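Local coordinates for hypothetical protein (Prochlorococcus marinus, PDB 2HX5) that probably hydrolyses 1,4-dihydroxy-2-naphthoyl-CoA to 1,4-dihydroxy-2-naphthoate and CoA, a step in phylloquinone (vitamin K1) biosynthesis, at residues W38-I52 / L133-G145. Numbering follows the deposited sequence. Where two conformers were deposited one is given.
Sequences WEESLESYGLNPADI and LPEGIDRWLEASG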
loop_
_atom_site.group_PDB
_atom_site.type_symbol
_atom_site.label_atom_id
_atom_site.label_comp_id
_atom_site.label_asym_id
_atom_site.label_seq_id
_atom_site.Cartn_x
_atom_site.Cartn_y
_atom_site.Cartn_z
ATOM N N TRP A 38 15.995 5.896 -0.481
ATOM C CA TRP A 38 16.470 7.253 -0.718
ATOM C C TRP A 38 16.366 8.069 0.598
ATOM O O TRP A 38 17.310 8.728 1.028
ATOM C CB TRP A 38 15.675 7.898 -1.842
ATOM C CG TRP A 38 15.917 9.385 -1.985
ATOM C CD1 TRP A 38 17.097 9.994 -2.186
ATOM C CD2 TRP A 38 14.921 10.406 -1.966
ATOM N NE1 TRP A 38 16.918 11.357 -2.311
ATOM C CE2 TRP A 38 15.581 11.640 -2.172
ATOM C CE3 TRP A 38 13.532 10.403 -1.809
ATOM C CZ2 TRP A 38 14.883 12.890 -2.169
ATOM C CZ3 TRP A 38 12.857 11.602 -1.880
ATOM C CH2 TRP A 38 13.531 12.828 -2.037
ATOM N N GLU A 39 15.208 7.972 1.265
ATOM C CA GLU A 39 15.055 8.629 2.567
ATOM C C GLU A 39 16.108 8.114 3.548
ATOM O O GLU A 39 16.708 8.881 4.298
ATOM C CB GLU A 39 13.644 8.375 3.119
ATOM C CG GLU A 39 12.538 8.943 2.264
ATOM C CD GLU A 39 11.156 8.507 2.736
ATOM O OE1 GLU A 39 10.729 8.984 3.823
ATOM O OE2 GLU A 39 10.548 7.694 2.002
ATOM N N GLU A 40 16.293 6.790 3.609
ATOM C CA GLU A 40 17.318 6.167 4.480
ATOM C C GLU A 40 18.717 6.665 4.178
ATOM O O GLU A 40 19.527 6.914 5.095
ATOM C CB GLU A 40 17.301 4.636 4.381
ATOM C CG GLU A 40 18.119 3.996 5.433
ATOM C CD GLU A 40 18.104 2.475 5.360
ATOM O OE1 GLU A 40 17.359 1.902 4.541
ATOM O OE2 GLU A 40 18.893 1.843 6.115
ATOM N N SER A 41 19.005 6.829 2.895
ATOM C CA SER A 41 20.301 7.357 2.492
ATOM C C SER A 41 20.581 8.778 2.956
ATOM O O SER A 41 21.624 9.091 3.477
ATOM C CB SER A 41 20.405 7.263 0.973
ATOM O OG SER A 41 21.715 7.650 0.537
ATOM N N LEU A 42 19.560 9.618 2.823
ATOM C CA LEU A 42 19.690 10.982 3.256
ATOM C C LEU A 42 19.917 11.023 4.770
ATOM O O LEU A 42 20.789 11.765 5.238
ATOM C CB LEU A 42 18.440 11.792 2.904
ATOM C CG LEU A 42 18.101 11.939 1.398
ATOM C CD1 LEU A 42 16.746 12.692 1.286
ATOM C CD2 LEU A 42 19.228 12.623 0.646
ATOM N N GLU A 43 19.149 10.212 5.505
ATOM C CA GLU A 43 19.277 10.078 6.980
ATOM C C GLU A 43 20.698 9.623 7.395
ATOM O O GLU A 43 21.332 10.190 8.281
ATOM C CB GLU A 43 18.223 9.066 7.411
ATOM C CG GLU A 43 18.077 8.637 8.838
ATOM C CD GLU A 43 16.882 7.660 8.887
ATOM O OE1 GLU A 43 17.065 6.424 8.669
ATOM O OE2 GLU A 43 15.755 8.205 8.992
ATOM N N SER A 44 21.181 8.586 6.707
ATOM C CA SER A 44 22.502 7.979 6.961
ATOM C C SER A 44 23.686 8.881 6.622
ATOM O O SER A 44 24.755 8.759 7.209
ATOM C CB SER A 44 22.612 6.689 6.159
ATOM O OG SER A 44 23.872 6.085 6.395
ATOM N N TYR A 45 23.511 9.740 5.635
ATOM C CA TYR A 45 24.481 10.781 5.313
ATOM C C TYR A 45 24.506 11.865 6.401
ATOM O O TYR A 45 25.551 12.459 6.680
ATOM C CB TYR A 45 24.132 11.386 3.965
ATOM C CG TYR A 45 24.999 12.531 3.591
ATOM C CD1 TYR A 45 26.366 12.350 3.356
ATOM C CD2 TYR A 45 24.487 13.794 3.504
ATOM C CE1 TYR A 45 27.175 13.419 3.060
ATOM C CE2 TYR A 45 25.288 14.864 3.183
ATOM C CZ TYR A 45 26.626 14.665 2.968
ATOM O OH TYR A 45 27.421 15.736 2.651
ATOM N N GLY A 46 23.354 12.100 7.027
ATOM C CA GLY A 46 23.234 12.990 8.162
ATOM C C GLY A 46 22.243 14.121 8.009
ATOM O O GLY A 46 22.263 15.022 8.880
ATOM N N LEU A 47 21.380 14.113 6.982
ATOM C CA LEU A 47 20.384 15.172 6.822
ATOM C C LEU A 47 19.203 14.943 7.759
ATOM O O LEU A 47 18.935 13.830 8.175
ATOM C CB LEU A 47 19.919 15.291 5.363
ATOM C CG LEU A 47 20.979 15.545 4.296
ATOM C CD1 LEU A 47 20.313 15.677 2.935
ATOM C CD2 LEU A 47 21.808 16.760 4.630
ATOM N N ASN A 48 18.511 16.033 8.098
ATOM C CA ASN A 48 17.395 16.004 9.046
ATOM C C ASN A 48 16.108 15.967 8.254
ATOM O O ASN A 48 15.924 16.858 7.443
ATOM C CB ASN A 48 17.463 17.286 9.875
ATOM C CG ASN A 48 16.402 17.381 10.962
ATOM O OD1 ASN A 48 15.401 16.668 10.995
ATOM N ND2 ASN A 48 16.631 18.316 11.875
ATOM N N PRO A 49 15.193 14.982 8.489
ATOM C CA PRO A 49 13.924 14.918 7.739
ATOM C C PRO A 49 13.141 16.222 7.764
ATOM O O PRO A 49 12.490 16.553 6.770
ATOM C CB PRO A 49 13.085 13.842 8.504
ATOM C CG PRO A 49 13.821 13.526 9.740
ATOM C CD PRO A 49 15.287 13.849 9.438
ATOM N N ALA A 50 13.181 16.883 8.910
ATOM C CA ALA A 50 12.497 18.137 9.159
ATOM C C ALA A 50 12.861 19.254 8.171
ATOM O O ALA A 50 12.052 20.182 7.971
ATOM C CB ALA A 50 12.712 18.594 10.628
ATOM N N ASP A 51 14.065 19.185 7.594
ATOM C CA ASP A 51 14.499 20.145 6.591
ATOM C C ASP A 51 14.092 19.833 5.169
ATOM O O ASP A 51 14.156 20.691 4.283
ATOM C CB ASP A 51 16.027 20.235 6.629
ATOM C CG ASP A 51 16.558 20.777 7.951
ATOM O OD1 ASP A 51 15.855 21.595 8.631
ATOM O OD2 ASP A 51 17.683 20.377 8.323
ATOM N N ILE A 52 13.682 18.597 4.915
ATOM C CA ILE A 52 13.407 18.160 3.531
ATOM C C ILE A 52 11.964 17.746 3.278
ATOM O O ILE A 52 11.398 18.091 2.237
ATOM C CB ILE A 52 14.391 17.018 3.062
ATOM C CG1 ILE A 52 15.853 17.450 3.290
ATOM C CG2 ILE A 52 14.103 16.596 1.572
ATOM C CD1 ILE A 52 16.897 16.364 3.095
ATOM N N LEU A 133 18.102 23.103 -6.245
ATOM C CA LEU A 133 18.080 22.017 -5.264
ATOM C C LEU A 133 18.369 22.554 -3.845
ATOM O O LEU A 133 19.198 23.460 -3.678
ATOM C CB LEU A 133 19.114 20.943 -5.642
ATOM C CG LEU A 133 18.798 20.145 -6.901
ATOM C CD1 LEU A 133 20.052 19.397 -7.332
ATOM C CD2 LEU A 133 17.605 19.230 -6.674
ATOM N N PRO A 134 17.695 22.003 -2.819
ATOM C CA PRO A 134 18.036 22.387 -1.449
ATOM C C PRO A 134 19.487 22.079 -1.142
ATOM O O PRO A 134 20.038 21.111 -1.615
ATOM C CB PRO A 134 17.152 21.491 -0.587
ATOM C CG PRO A 134 16.070 21.057 -1.430
ATOM C CD PRO A 134 16.648 20.974 -2.814
ATOM N N GLU A 135 20.085 22.889 -0.280
ATOM C CA GLU A 135 21.507 22.767 -0.002
ATOM C C GLU A 135 21.879 21.380 0.523
ATOM O O GLU A 135 22.918 20.896 0.167
ATOM C CB GLU A 135 21.954 23.831 0.998
ATOM C CG GLU A 135 21.380 23.649 2.418
ATOM C CD GLU A 135 22.319 22.832 3.343
ATOM O OE1 GLU A 135 23.527 22.725 3.015
ATOM O OE2 GLU A 135 21.835 22.293 4.370
ATOM N N GLY A 136 21.058 20.770 1.369
ATOM C CA GLY A 136 21.376 19.455 1.920
ATOM C C GLY A 136 21.395 18.390 0.856
ATOM O O GLY A 136 22.234 17.490 0.876
ATOM N N ILE A 137 20.445 18.452 -0.082
ATOM C CA ILE A 137 20.407 17.515 -1.205
ATOM C C ILE A 137 21.638 17.714 -2.085
ATOM O O ILE A 137 22.300 16.755 -2.506
ATOM C CB ILE A 137 19.092 17.694 -2.028
ATOM C CG1 ILE A 137 17.871 17.323 -1.167
ATOM C CG2 ILE A 137 19.148 16.936 -3.325
ATOM C CD1 ILE A 137 17.786 15.850 -0.844
ATOM N N ASP A 138 22.065 18.978 -2.288
ATOM C CA ASP A 138 23.274 19.238 -3.030
ATOM C C ASP A 138 24.515 18.675 -2.331
ATOM O O ASP A 138 25.370 18.097 -2.971
ATOM C CB ASP A 138 23.441 20.725 -3.255
ATOM C CG ASP A 138 23.158 21.144 -4.690
ATOM O OD1 ASP A 138 23.084 20.276 -5.593
ATOM O OD2 ASP A 138 23.025 22.375 -4.908
ATOM N N ARG A 139 24.602 18.799 -1.008
ATOM C CA ARG A 139 25.704 18.152 -0.268
ATOM C C ARG A 139 25.763 16.626 -0.397
ATOM O O ARG A 139 26.854 16.040 -0.585
ATOM C CB ARG A 139 25.623 18.533 1.201
ATOM C CG ARG A 139 26.059 19.960 1.473
ATOM C CD ARG A 139 26.243 20.228 2.954
ATOM N NE ARG A 139 24.988 20.351 3.677
ATOM C CZ ARG A 139 24.578 19.550 4.657
ATOM N NH1 ARG A 139 25.302 18.497 5.043
ATOM N NH2 ARG A 139 23.406 19.812 5.242
ATOM N N TRP A 140 24.600 15.993 -0.288
ATOM C CA TRP A 140 24.467 14.582 -0.484
ATOM C C TRP A 140 24.872 14.147 -1.885
ATOM O O TRP A 140 25.577 13.166 -2.029
ATOM C CB TRP A 140 23.044 14.187 -0.130
ATOM C CG TRP A 140 22.678 12.744 -0.391
ATOM C CD1 TRP A 140 22.940 11.639 0.395
ATOM C CD2 TRP A 140 21.880 12.267 -1.481
ATOM N NE1 TRP A 140 22.390 10.518 -0.181
ATOM C CE2 TRP A 140 21.723 10.885 -1.317
ATOM C CE3 TRP A 140 21.259 12.898 -2.571
ATOM C CZ2 TRP A 140 20.996 10.107 -2.228
ATOM C CZ3 TRP A 140 20.539 12.162 -3.430
ATOM C CH2 TRP A 140 20.416 10.779 -3.279
ATOM N N LEU A 141 24.395 14.835 -2.917
ATOM C CA LEU A 141 24.787 14.547 -4.301
ATOM C C LEU A 141 26.298 14.657 -4.459
ATOM O O LEU A 141 26.952 13.748 -5.003
ATOM C CB LEU A 141 24.061 15.477 -5.271
ATOM C CG LEU A 141 22.582 15.225 -5.419
ATOM C CD1 LEU A 141 21.892 16.348 -6.186
ATOM C CD2 LEU A 141 22.322 13.891 -6.120
ATOM N N GLU A 142 26.878 15.747 -3.951
ATOM C CA GLU A 142 28.314 15.940 -4.085
ATOM C C GLU A 142 29.086 14.813 -3.361
ATOM O O GLU A 142 30.070 14.282 -3.930
ATOM C CB GLU A 142 28.709 17.318 -3.557
ATOM C CG GLU A 142 30.097 17.787 -4.067
ATOM C CD GLU A 142 30.074 18.117 -5.579
ATOM O OE1 GLU A 142 28.981 18.438 -6.103
ATOM O OE2 GLU A 142 31.132 18.046 -6.247
ATOM N N ALA A 143 28.671 14.465 -2.140
ATOM C CA ALA A 143 29.367 13.471 -1.316
ATOM C C ALA A 143 29.275 12.099 -1.940
ATOM O O ALA A 143 30.115 11.249 -1.706
ATOM C CB ALA A 143 28.838 13.461 0.134
ATOM N N SER A 144 28.220 11.876 -2.724
ATOM C CA SER A 144 27.921 10.588 -3.308
ATOM C C SER A 144 28.533 10.412 -4.689
ATOM O O SER A 144 28.263 9.394 -5.346
ATOM C CB SER A 144 26.409 10.411 -3.440
ATOM O OG SER A 144 25.774 10.436 -2.184
ATOM N N GLY A 145 29.289 11.415 -5.149
ATOM C CA GLY A 145 29.955 11.365 -6.467
ATOM C C GLY A 145 30.955 10.221 -6.600
ATOM O O GLY A 145 32.185 10.446 -6.616
HETATM O O HOH W 1 25.868 15.684 6.825
HETATM O O HOH W 2 23.987 17.511 7.663
#
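Trp-140 enters as a knob among Trp-38, Ser-41, Leu-42 and Tyr-45. Leu-42 CD2 lies over the centre of the Trp-140 indole, 3.5 Å from the five-membered-ring centroid, a CH-pi contact. At the edge, Trp-140 NE1 donates nearly in the ring plane to Ser-41 OG (3.0 Å), a hydroxyl also bonded to Trp-7 O. Two offset edge-to-face pairs complete the grip: Trp-38 turns its edge to the Trp-140 face, planes at 63°, and Trp-140 its edge to the Tyr-45 face. With CG anti to the backbone N (chi1 175°), the Tyr-45 ring also reaches Ala-143, CE1 to CB 3.4 Å. Were Trp-140 an alanine, the face under Leu-42 CD2 and the donor to Ser-41 OG would both be gone, which is likely to open a gap between the helices. Further out, Leu-47 CD1 packs 3.3 Å from Gly-136 O, and Leu-47 CD2 touches Arg-139, whose guanidinium is held side-on by both carboxylate oxygens of Glu-135. A Schellman motif with Gly-46 at C-prime ends helix 29-45 and brings Leu-47 there. The axes of 38-45 and 135-143 run at 88° to each other, both helices packed on the antiparallel sheet of a hot-dog fold, as in 4-hydroxybenzoyl-CoA thioesterases.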